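Local structure of CRISPR-associated endonuclease Cas1 (Thermotoga maritima, 4XTK) at residues F124-V130 against M165-L169; A158-Y162 against E236-P240; F71-Y77 against L205-Q210; M8-F14 against V42-F48. The protein probably acts as a metal-dependent double-stranded DNA endonuclease in CRISPR adaptive immunity, working as a homodimer that joins with Cas2. One frame throughout, in Å; residues are numbered along the deposited sequence.

Contact 1. Residues F124-V130 against M165-L169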
loop_
_atom_site.group_PDB
_atom_site.type_symbol
_atom_site.label_atom_id
_atom_site.label_comp_id
_atom_site.label_asym_id
_atom_site.label_seq_id
_atom_site.Cartn_x
_atom_site.Cartn_y
_atom_site.Cartn_z
ATOM N N PHE E 124 10.320 30.584 16.717
ATOM C CA PHE E 124 10.156 30.037 18.055
ATOM C C PHE E 124 11.054 30.775 19.048
ATOM O O PHE E 124 10.621 31.130 20.148
ATOM C CB PHE E 124 10.459 28.536 18.069
ATOM C CG PHE E 124 10.174 27.874 19.387
ATOM C CD1 PHE E 124 8.893 27.457 19.705
ATOM C CD2 PHE E 124 11.185 27.674 20.312
ATOM C CE1 PHE E 124 8.626 26.853 20.917
ATOM C CE2 PHE E 124 10.924 27.070 21.527
ATOM C CZ PHE E 124 9.641 26.657 21.828
ATOM N N LEU E 125 12.297 31.019 18.645
ATOM C CA LEU E 125 13.251 31.733 19.486
ATOM C C LEU E 125 12.844 33.190 19.735
ATOM O O LEU E 125 12.953 33.688 20.860
ATOM C CB LEU E 125 14.648 31.681 18.862
ATOM C CG LEU E 125 15.312 30.303 18.808
ATOM C CD1 LEU E 125 16.612 30.370 18.031
ATOM C CD2 LEU E 125 15.547 29.760 20.213
ATOM N N LYS E 126 12.372 33.873 18.695
ATOM C CA LYS E 126 12.008 35.283 18.828
ATOM C C LYS E 126 10.736 35.483 19.651
ATOM O O LYS E 126 10.589 36.497 20.330
ATOM C CB LYS E 126 11.841 35.928 17.453
ATOM C CG LYS E 126 13.151 36.193 16.737
ATOM C CD LYS E 126 12.933 36.989 15.462
ATOM C CE LYS E 126 14.248 37.264 14.755
ATOM N NZ LYS E 126 14.046 37.974 13.464
ATOM N N LYS E 127 9.821 34.520 19.578
ATOM C CA LYS E 127 8.593 34.550 20.374
ATOM C C LYS E 127 8.924 34.484 21.860
ATOM O O LYS E 127 8.216 35.041 22.697
ATOM C CB LYS E 127 7.674 33.385 19.995
ATOM C CG LYS E 127 6.360 33.781 19.354
ATOM C CD LYS E 127 5.655 32.556 18.769
ATOM N N ARG E 128 9.998 33.770 22.172
ATOM C CA ARG E 128 10.443 33.582 23.546
ATOM C C ARG E 128 11.539 34.560 23.973
ATOM O O ARG E 128 12.145 34.390 25.030
ATOM C CB ARG E 128 10.877 32.134 23.751
ATOM C CG ARG E 128 9.659 31.231 23.891
ATOM C CD ARG E 128 9.986 29.768 23.845
ATOM N NE ARG E 128 8.771 28.958 23.871
ATOM C CZ ARG E 128 8.146 28.579 24.981
ATOM N NH1 ARG E 128 8.617 28.934 26.172
ATOM N NH2 ARG E 128 7.048 27.841 24.898
ATOM N N LYS E 129 11.802 35.554 23.125
ATOM C CA LYS E 129 12.733 36.648 23.421
ATOM C C LYS E 129 14.178 36.157 23.533
ATOM O O LYS E 129 14.937 36.601 24.395
ATOM C CB LYS E 129 12.322 37.378 24.706
ATOM C CG LYS E 129 10.846 37.769 24.770
ATOM C CD LYS E 129 10.580 39.095 24.087
ATOM C CE LYS E 129 10.529 40.229 25.096
ATOM N N VAL E 130 14.537 35.231 22.650
ATOM C CA VAL E 130 15.895 34.712 22.547
ATOM C C VAL E 130 16.505 35.158 21.214
ATOM O O VAL E 130 15.802 35.227 20.205
ATOM C CB VAL E 130 15.907 33.166 22.651
ATOM C CG1 VAL E 130 17.291 32.602 22.359
ATOM C CG2 VAL E 130 15.417 32.719 24.018
ATOM N N MET E 165 20.483 27.278 22.087
ATOM C CA MET E 165 19.791 28.520 22.404
ATOM C C MET E 165 18.551 28.220 23.234
ATOM O O MET E 165 18.142 29.029 24.064
ATOM C CB MET E 165 19.415 29.286 21.134
ATOM C CG MET E 165 20.601 29.710 20.265
ATOM S SD MET E 165 21.837 30.700 21.139
ATOM C CE MET E 165 20.824 31.962 21.904
ATOM N N ILE E 166 17.965 27.047 23.013
ATOM C CA ILE E 166 16.789 26.614 23.765
ATOM C C ILE E 166 17.141 26.399 25.234
ATOM O O ILE E 166 16.326 26.639 26.120
ATOM C CB ILE E 166 16.191 25.314 23.174
ATOM C CG1 ILE E 166 15.565 25.588 21.810
ATOM C CG2 ILE E 166 15.144 24.725 24.091
ATOM C CD1 ILE E 166 14.463 26.604 21.852
ATOM N N ASP E 167 18.374 25.972 25.490
ATOM C CA ASP E 167 18.818 25.709 26.854
ATOM C C ASP E 167 18.867 26.953 27.740
ATOM O O ASP E 167 18.940 26.839 28.961
ATOM C CB ASP E 167 20.192 25.040 26.840
ATOM C CG ASP E 167 20.102 23.529 26.789
ATOM O OD1 ASP E 167 19.020 22.988 27.108
ATOM O OD2 ASP E 167 21.115 22.883 26.444
ATOM N N SER E 168 18.823 28.138 27.140
ATOM C CA SER E 168 18.818 29.365 27.932
ATOM C C SER E 168 17.432 29.633 28.517
ATOM O O SER E 168 17.263 30.514 29.360
ATOM C CB SER E 168 19.287 30.556 27.093
ATOM O OG SER E 168 18.420 30.808 26.003
ATOM N N LEU E 169 16.445 28.866 28.065
ATOM C CA LEU E 169 15.080 28.980 28.569
ATOM C C LEU E 169 14.788 27.963 29.665
ATOM O O LEU E 169 13.709 27.971 30.254
ATOM C CB LEU E 169 14.084 28.803 27.424
ATOM C CG LEU E 169 14.161 29.883 26.349
ATOM C CD1 LEU E 169 13.302 29.509 25.160
ATOM C CD2 LEU E 169 13.741 31.229 26.926
#
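The Phe124 ring receives the CD1 methyl of Ile166 at its edge, near the ring plane, with CE2 3.6 Å from that methyl. The ring belongs to the last turn of helix 103-127, which ends in a Schellman motif packed against the C-terminal end of helix 148-166 in the helical part of Cas1. Phe124 sets CG anti to its own nitrogen (chi1 -174°), which carries the ring to Ile166 CD1; the same methyl meets Leu125 CD2 at 3.7 Å, Leu125 and Ile166 crossing at about a right angle. Leu248 of helix 230-252 touches Phe124, Arg128 and Leu169, so a third helix borders this apolar seam.

Lys129, with positive phi, is the C-prime residue of the motif: Val130 N bonds to Leu125 O and Lys129 N to Lys126 O. The reversal brings Val130 round to face the other segment, its two methyls dividing the work. CG1 meets CE of Met165, a side chain bent at chi2 and chi3, while CG2 lies against Leu169 CD2. The other Leu169 branch packs on the aliphatic part of Arg128, and Arg128 NH2 makes a weak hydrogen bond to Asn249. Ser168 OG turns back within its own segment to donate to Met165 O at 2.6 Å.

Contact 2. Residues A158-Y162 against E236-P240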
loop_
_atom_site.group_PDB
_atom_site.type_symbol
_atom_site.label_atom_id
_atom_site.label_comp_id
_atom_site.label_asym_id
_atom_site.label_seq_id
_atom_site.Cartn_x
_atom_site.Cartn_y
_atom_site.Cartn_z
ATOM N N ALA E 158 22.434 23.363 12.338
ATOM C CA ALA E 158 21.530 24.450 12.702
ATOM C C ALA E 158 20.661 24.050 13.884
ATOM O O ALA E 158 20.477 24.820 14.825
ATOM C CB ALA E 158 20.657 24.841 11.522
ATOM N N ARG E 159 20.128 22.835 13.822
ATOM C CA ARG E 159 19.291 22.315 14.890
ATOM C C ARG E 159 20.062 22.288 16.213
ATOM O O ARG E 159 19.535 22.693 17.257
ATOM C CB ARG E 159 18.781 20.919 14.532
ATOM C CG ARG E 159 17.792 20.327 15.523
ATOM C CD ARG E 159 16.392 20.874 15.324
ATOM N NE ARG E 159 15.883 20.615 13.980
ATOM C CZ ARG E 159 14.757 21.128 13.495
ATOM N NH1 ARG E 159 14.010 21.930 14.246
ATOM N NH2 ARG E 159 14.378 20.844 12.255
ATOM N N GLU E 160 21.312 21.831 16.161
ATOM C CA GLU E 160 22.121 21.694 17.370
ATOM C C GLU E 160 22.410 23.057 18.000
ATOM O O GLU E 160 22.385 23.203 19.222
ATOM C CB GLU E 160 23.422 20.959 17.066
ATOM N N GLU E 161 22.674 24.052 17.159
ATOM C CA GLU E 161 22.865 25.420 17.629
ATOM C C GLU E 161 21.561 25.971 18.203
ATOM O O GLU E 161 21.544 26.665 19.225
ATOM C CB GLU E 161 23.369 26.309 16.491
ATOM C CG GLU E 161 23.401 27.782 16.820
ATOM C CD GLU E 161 24.332 28.091 17.972
ATOM O OE1 GLU E 161 25.309 27.334 18.159
ATOM O OE2 GLU E 161 24.091 29.085 18.692
ATOM N N TYR E 162 20.468 25.653 17.522
ATOM C CA TYR E 162 19.146 26.042 17.958
ATOM C C TYR E 162 18.849 25.460 19.338
ATOM O O TYR E 162 18.324 26.152 20.212
ATOM C CB TYR E 162 18.117 25.584 16.927
ATOM C CG TYR E 162 16.710 25.457 17.442
ATOM C CD1 TYR E 162 15.852 26.546 17.453
ATOM C CD2 TYR E 162 16.231 24.239 17.904
ATOM C CE1 TYR E 162 14.560 26.428 17.921
ATOM C CE2 TYR E 162 14.943 24.111 18.374
ATOM C CZ TYR E 162 14.113 25.207 18.379
ATOM O OH TYR E 162 12.831 25.079 18.839
ATOM N N GLU E 236 10.541 17.958 10.328
ATOM C CA GLU E 236 11.552 18.976 10.606
ATOM C C GLU E 236 10.930 20.359 10.789
ATOM O O GLU E 236 11.468 21.204 11.501
ATOM C CB GLU E 236 12.602 19.022 9.489
ATOM C CG GLU E 236 13.377 17.724 9.271
ATOM C CD GLU E 236 14.409 17.425 10.357
ATOM O OE1 GLU E 236 14.337 18.024 11.451
ATOM O OE2 GLU E 236 15.302 16.580 10.109
ATOM N N LEU E 237 9.787 20.577 10.152
ATOM C CA LEU E 237 9.117 21.866 10.216
ATOM C C LEU E 237 8.411 22.076 11.547
ATOM O O LEU E 237 8.264 23.205 12.013
ATOM C CB LEU E 237 8.098 21.996 9.082
ATOM C CG LEU E 237 8.576 22.441 7.698
ATOM C CD1 LEU E 237 9.477 21.402 7.050
ATOM C CD2 LEU E 237 7.381 22.752 6.810
ATOM N N PHE E 238 7.903 20.988 12.111
ATOM C CA PHE E 238 7.022 21.085 13.265
ATOM C C PHE E 238 7.659 20.755 14.611
ATOM O O PHE E 238 6.984 20.792 15.642
ATOM C CB PHE E 238 5.801 20.214 13.006
ATOM C CG PHE E 238 5.076 20.596 11.758
ATOM C CD1 PHE E 238 4.119 21.592 11.783
ATOM C CD2 PHE E 238 5.392 20.002 10.545
ATOM C CE1 PHE E 238 3.466 21.971 10.629
ATOM C CE2 PHE E 238 4.747 20.373 9.392
ATOM C CZ PHE E 238 3.782 21.360 9.432
ATOM N N LYS E 239 8.947 20.432 14.600
ATOM C CA LYS E 239 9.656 20.084 15.828
ATOM C C LYS E 239 9.628 21.210 16.886
ATOM O O LYS E 239 9.413 20.936 18.073
ATOM C CB LYS E 239 11.102 19.678 15.509
ATOM C CG LYS E 239 11.265 18.216 15.111
ATOM C CD LYS E 239 12.687 17.887 14.643
ATOM C CE LYS E 239 12.850 16.377 14.459
ATOM N NZ LYS E 239 14.207 15.988 14.001
ATOM N N PRO E 240 9.859 22.474 16.476
ATOM C CA PRO E 240 9.732 23.528 17.490
ATOM C C PRO E 240 8.331 23.711 18.091
ATOM O O PRO E 240 8.205 23.738 19.315
ATOM C CB PRO E 240 10.143 24.793 16.727
ATOM C CG PRO E 240 11.010 24.306 15.635
ATOM C CD PRO E 240 10.437 22.992 15.223
#
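Glu236 OE1 is gripped by two cationic groups: Arg159 NH2 forms a salt bridge to it at 2.9 Å, and Lys239 NZ, one turn further along the same helix, adds a weaker bond at 3.3 Å. Arg159 NH2 also donates to the backbone oxygen of Glu236 at 3.0 Å, with an N-H...O angle of 153° and the acceptor tilted somewhat from the guanidinium plane. One residue is therefore held through both its carboxylate and its main chain. The carboxylate and guanidinium planes are nearly parallel (6°), while OE1 sits oblique to the guanidinium. The arginine chain, bent at chi2 and chi3, brings its guanidinium beneath the extended Lys239, whose CD sits 4.0 Å above the centre of one face; Pro240 CD lies at the edge.

Arg159 NH2 has another salt-bridge partner in Glu155, and Lys239 NZ bonds to Tyr201. Farther along, Tyr162 OH touches Pro240 CB at 3.4 Å while hydrogen-bonding to Asp244. The two short helical segments run parallel, their axes 12.7 Å apart, and these long side chains span the distance. The buried charge network probably helps to position the carboxylates of Glu155 and Glu236, consistent with the manganese site that, by similarity, these residues form with His221 in the Cas1 nuclease.

Contact 3. Residues F71-Y77 against L205-Q210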
loop_
_atom_site.group_PDB
_atom_site.type_symbol
_atom_site.label_atom_id
_atom_site.label_comp_id
_atom_site.label_asym_id
_atom_site.label_seq_id
_atom_site.Cartn_x
_atom_site.Cartn_y
_atom_site.Cartn_z
ATOM N N PHE E 71 -8.993 3.193 8.937
ATOM C CA PHE E 71 -8.092 3.737 9.952
ATOM C C PHE E 71 -8.587 3.383 11.357
ATOM O O PHE E 71 -9.787 3.257 11.586
ATOM C CB PHE E 71 -7.965 5.255 9.805
ATOM C CG PHE E 71 -7.477 5.694 8.454
ATOM C CD1 PHE E 71 -8.362 5.841 7.397
ATOM C CD2 PHE E 71 -6.135 5.968 8.242
ATOM C CE1 PHE E 71 -7.916 6.239 6.153
ATOM C CE2 PHE E 71 -5.683 6.369 7.002
ATOM C CZ PHE E 71 -6.574 6.508 5.957
ATOM N N ASN E 72 -7.663 3.220 12.295
ATOM C CA ASN E 72 -8.037 2.838 13.648
ATOM C C ASN E 72 -8.377 4.046 14.526
ATOM O O ASN E 72 -8.521 5.166 14.027
ATOM C CB ASN E 72 -6.929 1.998 14.299
ATOM C CG ASN E 72 -5.641 2.782 14.554
ATOM O OD1 ASN E 72 -5.621 4.016 14.564
ATOM N ND2 ASN E 72 -4.555 2.051 14.786
ATOM N N ARG E 73 -8.508 3.793 15.828
ATOM C CA ARG E 73 -8.838 4.815 16.817
ATOM C C ARG E 73 -7.965 6.062 16.677
ATOM O O ARG E 73 -8.473 7.152 16.416
ATOM C CB ARG E 73 -8.713 4.243 18.234
ATOM N N GLU E 74 -6.656 5.899 16.849
ATOM C CA GLU E 74 -5.726 7.026 16.766
ATOM C C GLU E 74 -5.559 7.575 15.345
ATOM O O GLU E 74 -4.870 8.575 15.142
ATOM C CB GLU E 74 -4.354 6.636 17.318
ATOM C CG GLU E 74 -4.321 6.367 18.814
ATOM C CD GLU E 74 -4.659 4.931 19.154
ATOM O OE1 GLU E 74 -4.998 4.163 18.229
ATOM O OE2 GLU E 74 -4.578 4.568 20.346
ATOM N N GLY E 75 -6.167 6.918 14.363
ATOM C CA GLY E 75 -6.146 7.426 13.005
ATOM C C GLY E 75 -5.009 6.837 12.199
ATOM O O GLY E 75 -4.626 7.369 11.157
ATOM N N TYR E 76 -4.459 5.733 12.691
ATOM C CA TYR E 76 -3.404 5.043 11.979
ATOM C C TYR E 76 -4.017 4.109 10.953
ATOM O O TYR E 76 -5.039 3.468 11.206
ATOM C CB TYR E 76 -2.499 4.270 12.940
ATOM C CG TYR E 76 -1.192 3.860 12.305
ATOM C CD1 TYR E 76 -0.259 4.817 11.916
ATOM C CD2 TYR E 76 -0.887 2.523 12.093
ATOM C CE1 TYR E 76 0.940 4.456 11.332
ATOM C CE2 TYR E 76 0.312 2.151 11.511
ATOM C CZ TYR E 76 1.221 3.120 11.129
ATOM O OH TYR E 76 2.414 2.752 10.546
ATOM N N TYR E 77 -3.365 4.025 9.801
ATOM C CA TYR E 77 -3.889 3.323 8.646
ATOM C C TYR E 77 -3.708 1.819 8.804
ATOM O O TYR E 77 -2.592 1.341 8.995
ATOM C CB TYR E 77 -3.184 3.850 7.397
ATOM C CG TYR E 77 -3.412 3.060 6.145
ATOM C CD1 TYR E 77 -4.657 3.044 5.521
ATOM C CD2 TYR E 77 -2.376 2.350 5.562
ATOM C CE1 TYR E 77 -4.867 2.317 4.367
ATOM C CE2 TYR E 77 -2.573 1.625 4.408
ATOM C CZ TYR E 77 -3.816 1.611 3.812
ATOM O OH TYR E 77 -3.995 0.884 2.657
ATOM N N LEU E 205 3.564 10.466 9.755
ATOM C CA LEU E 205 3.411 9.225 8.997
ATOM C C LEU E 205 1.951 8.836 8.768
ATOM O O LEU E 205 1.556 8.498 7.649
ATOM C CB LEU E 205 4.131 8.076 9.699
ATOM C CG LEU E 205 4.055 6.741 8.962
ATOM C CD1 LEU E 205 4.558 6.898 7.532
ATOM C CD2 LEU E 205 4.839 5.664 9.694
ATOM N N SER E 206 1.148 8.880 9.825
ATOM C CA SER E 206 -0.244 8.483 9.697
ATOM C C SER E 206 -0.990 9.476 8.805
ATOM O O SER E 206 -1.902 9.096 8.071
ATOM C CB SER E 206 -0.921 8.362 11.072
ATOM O OG SER E 206 -1.058 9.620 11.704
ATOM N N LEU E 207 -0.588 10.743 8.855
ATOM C CA LEU E 207 -1.229 11.757 8.028
ATOM C C LEU E 207 -0.856 11.596 6.552
ATOM O O LEU E 207 -1.670 11.874 5.669
ATOM C CB LEU E 207 -0.875 13.163 8.525
ATOM C CG LEU E 207 -1.550 13.552 9.849
ATOM C CD1 LEU E 207 -1.193 14.972 10.254
ATOM C CD2 LEU E 207 -3.076 13.369 9.797
ATOM N N ILE E 208 0.368 11.142 6.289
ATOM C CA ILE E 208 0.797 10.881 4.922
ATOM C C ILE E 208 -0.040 9.744 4.324
ATOM O O ILE E 208 -0.455 9.801 3.167
ATOM C CB ILE E 208 2.302 10.534 4.850
ATOM C CG1 ILE E 208 3.159 11.763 5.189
ATOM C CG2 ILE E 208 2.674 10.030 3.457
ATOM C CD1 ILE E 208 4.667 11.466 5.270
ATOM N N TYR E 209 -0.313 8.723 5.131
ATOM C CA TYR E 209 -1.156 7.613 4.699
ATOM C C TYR E 209 -2.572 8.072 4.361
ATOM O O TYR E 209 -3.331 7.342 3.729
ATOM C CB TYR E 209 -1.222 6.529 5.776
ATOM C CG TYR E 209 -0.054 5.560 5.793
ATOM C CD1 TYR E 209 0.420 4.988 4.620
ATOM C CD2 TYR E 209 0.562 5.203 6.996
ATOM C CE1 TYR E 209 1.472 4.100 4.638
ATOM C CE2 TYR E 209 1.618 4.313 7.026
ATOM C CZ TYR E 209 2.070 3.763 5.847
ATOM O OH TYR E 209 3.122 2.876 5.877
ATOM N N GLN E 210 -2.933 9.274 4.792
ATOM C CA GLN E 210 -4.241 9.828 4.464
ATOM C C GLN E 210 -4.149 10.686 3.210
ATOM O O GLN E 210 -5.112 11.348 2.840
ATOM C CB GLN E 210 -4.809 10.641 5.630
ATOM C CG GLN E 210 -4.898 9.855 6.934
ATOM C CD GLN E 210 -5.453 10.670 8.088
ATOM O OE1 GLN E 210 -5.873 11.815 7.915
ATOM N NE2 GLN E 210 -5.426 10.091 9.281
#
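Tyr77 places ring atom CD2 over one face of Tyr209, 3.9 Å above the plane and offset toward the rim. The ring centroids are 5.2 Å apart and the planes inclined at 34°, an oblique pairing that is neither a stack nor edge-to-face. Behind the rings the CB atoms of Tyr77 and Tyr209 meet at 3.7 Å. At the edge of the same Tyr209 ring, near its plane, sits Tyr76 OH, which touches CE2; this oxygen also reaches Leu205 CD2. Tyr76 starts away from the helix, but with CG anti to the backbone N (chi1 -164°) its ring swings back so that Ser206 CB meets its edge, 3.7 Å from Tyr76 CD1.

Residues 71-77 form the hairpin connection between strands 68-71 and 77-83, with a type I turn from Asn72 to Gly75. Gly75 and the flanking Phe71, Tyr76 and Tyr77 meet the C-terminal end of helix 188-208. Asn72 OD1 accepts from Tyr76 N, which lies above its carbonyl plane, and weakly from Gly75 N. Gln210 extends along Phe71 to Gly75: its CG lies 3.6 Å from Phe71 CE2, and its NE2 gives Gly75 O a weak hydrogen bond at 3.4 Å. Arg84 of the second subunit bonds to Tyr77 O and packs on Tyr76 and Tyr209, and Lys55 of that subunit bonds to Phe71 O. With a single weak polar bond across it, this junction at the dimer interface probably relies largely on aromatic and aliphatic packing, much of it from three tyrosines.

Contact 4. Residues M8-F14 against V42-F48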
loop_
_atom_site.group_PDB
_atom_site.type_symbol
_atom_site.label_atom_id
_atom_site.label_comp_id
_atom_site.label_asym_id
_atom_site.label_seq_id
_atom_site.Cartn_x
_atom_site.Cartn_y
_atom_site.Cartn_z
ATOM N N MET E 8 -12.690 15.042 -7.932
ATOM C CA MET E 8 -13.581 14.132 -7.242
ATOM C C MET E 8 -13.381 14.251 -5.736
ATOM O O MET E 8 -12.599 15.073 -5.260
ATOM C CB MET E 8 -13.377 12.701 -7.724
ATOM C CG MET E 8 -13.849 12.492 -9.151
ATOM S SD MET E 8 -13.940 10.747 -9.580
ATOM C CE MET E 8 -15.387 10.247 -8.657
ATOM N N GLU E 9 -14.098 13.436 -4.980
ATOM C CA GLU E 9 -14.232 13.711 -3.565
ATOM C C GLU E 9 -13.770 12.541 -2.705
ATOM O O GLU E 9 -13.966 11.373 -3.046
ATOM C CB GLU E 9 -15.686 14.070 -3.255
ATOM C CG GLU E 9 -15.852 15.121 -2.176
ATOM C CD GLU E 9 -17.256 15.162 -1.605
ATOM O OE1 GLU E 9 -18.174 14.636 -2.270
ATOM O OE2 GLU E 9 -17.440 15.740 -0.510
ATOM N N SER E 10 -13.131 12.874 -1.594
ATOM C CA SER E 10 -12.743 11.882 -0.607
ATOM C C SER E 10 -13.689 11.984 0.586
ATOM O O SER E 10 -13.715 13.000 1.281
ATOM C CB SER E 10 -11.291 12.090 -0.169
ATOM O OG SER E 10 -10.777 10.942 0.480
ATOM N N VAL E 11 -14.480 10.938 0.810
ATOM C CA VAL E 11 -15.436 10.944 1.909
ATOM C C VAL E 11 -14.784 10.485 3.203
ATOM O O VAL E 11 -14.267 9.372 3.284
ATOM C CB VAL E 11 -16.654 10.046 1.611
ATOM C CG1 VAL E 11 -17.578 9.977 2.824
ATOM C CG2 VAL E 11 -17.408 10.564 0.405
ATOM N N TYR E 12 -14.803 11.353 4.210
ATOM C CA TYR E 12 -14.311 11.008 5.540
ATOM C C TYR E 12 -15.467 10.618 6.455
ATOM O O TYR E 12 -16.313 11.450 6.789
ATOM C CB TYR E 12 -13.533 12.179 6.153
ATOM C CG TYR E 12 -12.139 12.360 5.601
ATOM C CD1 TYR E 12 -11.936 12.802 4.300
ATOM C CD2 TYR E 12 -11.021 12.097 6.384
ATOM C CE1 TYR E 12 -10.661 12.967 3.791
ATOM C CE2 TYR E 12 -9.740 12.259 5.883
ATOM C CZ TYR E 12 -9.569 12.700 4.587
ATOM O OH TYR E 12 -8.302 12.864 4.080
ATOM N N LEU E 13 -15.508 9.353 6.855
ATOM C CA LEU E 13 -16.513 8.902 7.808
ATOM C C LEU E 13 -15.934 8.742 9.196
ATOM O O LEU E 13 -15.166 7.812 9.444
ATOM C CB LEU E 13 -17.119 7.573 7.369
ATOM C CG LEU E 13 -17.997 7.604 6.130
ATOM C CD1 LEU E 13 -18.561 6.224 5.897
ATOM C CD2 LEU E 13 -19.105 8.624 6.317
ATOM N N PHE E 14 -16.300 9.641 10.103
ATOM C CA PHE E 14 -15.856 9.518 11.485
ATOM C C PHE E 14 -16.861 8.828 12.382
ATOM O O PHE E 14 -16.538 8.453 13.508
ATOM C CB PHE E 14 -15.516 10.891 12.036
ATOM C CG PHE E 14 -14.342 11.508 11.360
ATOM C CD1 PHE E 14 -13.052 11.155 11.726
ATOM C CD2 PHE E 14 -14.518 12.400 10.326
ATOM C CE1 PHE E 14 -11.961 11.707 11.092
ATOM C CE2 PHE E 14 -13.437 12.946 9.691
ATOM C CZ PHE E 14 -12.155 12.605 10.075
ATOM N N VAL E 42 -17.565 10.729 -5.780
ATOM C CA VAL E 42 -16.622 10.182 -4.811
ATOM C C VAL E 42 -15.578 9.258 -5.424
ATOM O O VAL E 42 -15.922 8.255 -6.048
ATOM C CB VAL E 42 -17.362 9.402 -3.718
ATOM C CG1 VAL E 42 -16.367 8.802 -2.724
ATOM C CG2 VAL E 42 -18.354 10.310 -3.024
ATOM N N MET E 43 -14.304 9.608 -5.283
ATOM C CA MET E 43 -13.243 8.687 -5.693
ATOM C C MET E 43 -12.854 7.665 -4.628
ATOM O O MET E 43 -12.415 6.576 -4.967
ATOM C CB MET E 43 -12.008 9.451 -6.157
ATOM C CG MET E 43 -11.305 10.262 -5.108
ATOM S SD MET E 43 -9.749 10.810 -5.814
ATOM C CE MET E 43 -8.943 9.232 -6.087
ATOM N N ASP E 44 -12.980 8.008 -3.350
ATOM C CA ASP E 44 -12.671 7.039 -2.301
ATOM C C ASP E 44 -13.312 7.372 -0.956
ATOM O O ASP E 44 -13.738 8.502 -0.719
ATOM C CB ASP E 44 -11.159 6.915 -2.123
ATOM C CG ASP E 44 -10.544 8.156 -1.531
ATOM O OD1 ASP E 44 -10.831 9.262 -2.034
ATOM O OD2 ASP E 44 -9.783 8.027 -0.552
ATOM N N ILE E 45 -13.362 6.375 -0.075
ATOM C CA ILE E 45 -13.911 6.548 1.264
ATOM C C ILE E 45 -12.896 6.214 2.359
ATOM O O ILE E 45 -12.264 5.159 2.335
ATOM C CB ILE E 45 -15.161 5.672 1.462
ATOM C CG1 ILE E 45 -16.224 6.016 0.415
ATOM C CG2 ILE E 45 -15.723 5.850 2.862
ATOM C CD1 ILE E 45 -17.327 4.986 0.310
ATOM N N LYS E 46 -12.747 7.117 3.324
ATOM C CA LYS E 46 -11.873 6.894 4.475
ATOM C C LYS E 46 -12.674 6.720 5.774
ATOM O O LYS E 46 -13.324 7.654 6.246
ATOM C CB LYS E 46 -10.887 8.053 4.627
ATOM C CG LYS E 46 -9.914 8.232 3.465
ATOM C CD LYS E 46 -9.153 9.543 3.634
ATOM C CE LYS E 46 -8.300 9.915 2.428
ATOM N NZ LYS E 46 -7.820 8.735 1.657
ATOM N N VAL E 47 -12.594 5.527 6.357
ATOM C CA VAL E 47 -13.380 5.168 7.534
ATOM C C VAL E 47 -12.582 5.238 8.834
ATOM O O VAL E 47 -11.672 4.443 9.054
ATOM C CB VAL E 47 -13.943 3.744 7.394
ATOM C CG1 VAL E 47 -14.668 3.331 8.668
ATOM C CG2 VAL E 47 -14.856 3.660 6.201
ATOM N N PHE E 48 -12.894 6.213 9.678
ATOM C CA PHE E 48 -12.279 6.291 10.999
ATOM C C PHE E 48 -13.122 5.714 12.142
ATOM O O PHE E 48 -12.632 5.532 13.261
ATOM C CB PHE E 48 -11.932 7.741 11.307
ATOM C CG PHE E 48 -10.901 8.312 10.389
ATOM C CD1 PHE E 48 -11.264 8.845 9.170
ATOM C CD2 PHE E 48 -9.567 8.306 10.744
ATOM C CE1 PHE E 48 -10.322 9.371 8.328
ATOM C CE2 PHE E 48 -8.617 8.832 9.903
ATOM C CZ PHE E 48 -8.996 9.365 8.692
HETATM O O HOH W 1 -13.825 8.067 15.015
#
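Val11 N donates to Asp44 O and Val11 O accepts from Lys46 N at 2.7 Å, backbone bonds that pair strands 9-13 and 44-47 as parallel neighbours at one border of a mixed four-stranded sheet. Leu13 N to Lys46 O and Phe48 N to Leu13 O continue the series. A beta bulge shifts the register between Glu9 and Ser10, where Met43 N still reaches Glu9 O but at a more bent angle of 138°.

Polar side chains gather on the face bearing Ser10, Tyr12, Asp44 and Lys46. With Ser10 OG anti to the backbone N (chi1 -163°), it donates to Asp44 OD1 at 3.0 Å, on the syn side and 33° out of the carboxylate plane, while Asp44 OD2 takes a salt bridge from Lys46 NZ.

Aromatic contacts begin beside Tyr12 and run past the strand ends, Tyr12, Phe14 and Phe48 forming a cluster. Phe48 meets Tyr12 rim to rim. Phe14 CE1 sits 3.5 Å above one face of Phe48, yet the two nearly parallel rings barely overlap. Phe71, outside the two segments, stacks on Phe48.

Aliphatic side chains meet on the reverse face: Val11 CG2 touches Val42 CG2 at 3.6 Å and Leu13 approaches Ile45, while Ile37 of strand 34-37 touches Val11 and Leu13. On the polar and aromatic side Lys46 acts twice: its CD makes a CH-pi contact 3.7 Å from the Tyr12 ring centroid, and its ammonium pairs with Asp44, probably stabilising the carboxylate charge.

Overall arrangement
Contacts 1 and 2 share helix 148-166 and touch directly: Phe124 CD2 lies 3.4 Å from Tyr162 OH, and Phe124 CE1 packs near Pro240 O. Contact 2 includes Glu236 of the manganese site inferred by similarity, whereas the other three lie away from it. Contacts 3 and 4 also adjoin, with centres about 13 Å apart. Phe71 N probably bonds to Val47 O at 3.0 Å, and Gln210 NE2 packs on Phe48 CE2. Helix 188-208, which ends in contact 3, also carries Asn197 and Leu200, which pack on Lys239 of contact 2; the nearest atoms of contacts 2 and 3 are about 8 Å apart and do not touch. Contacts 1 and 4 are farthest apart, their centres about 42 Å from each other on opposite sides of the chain's centre.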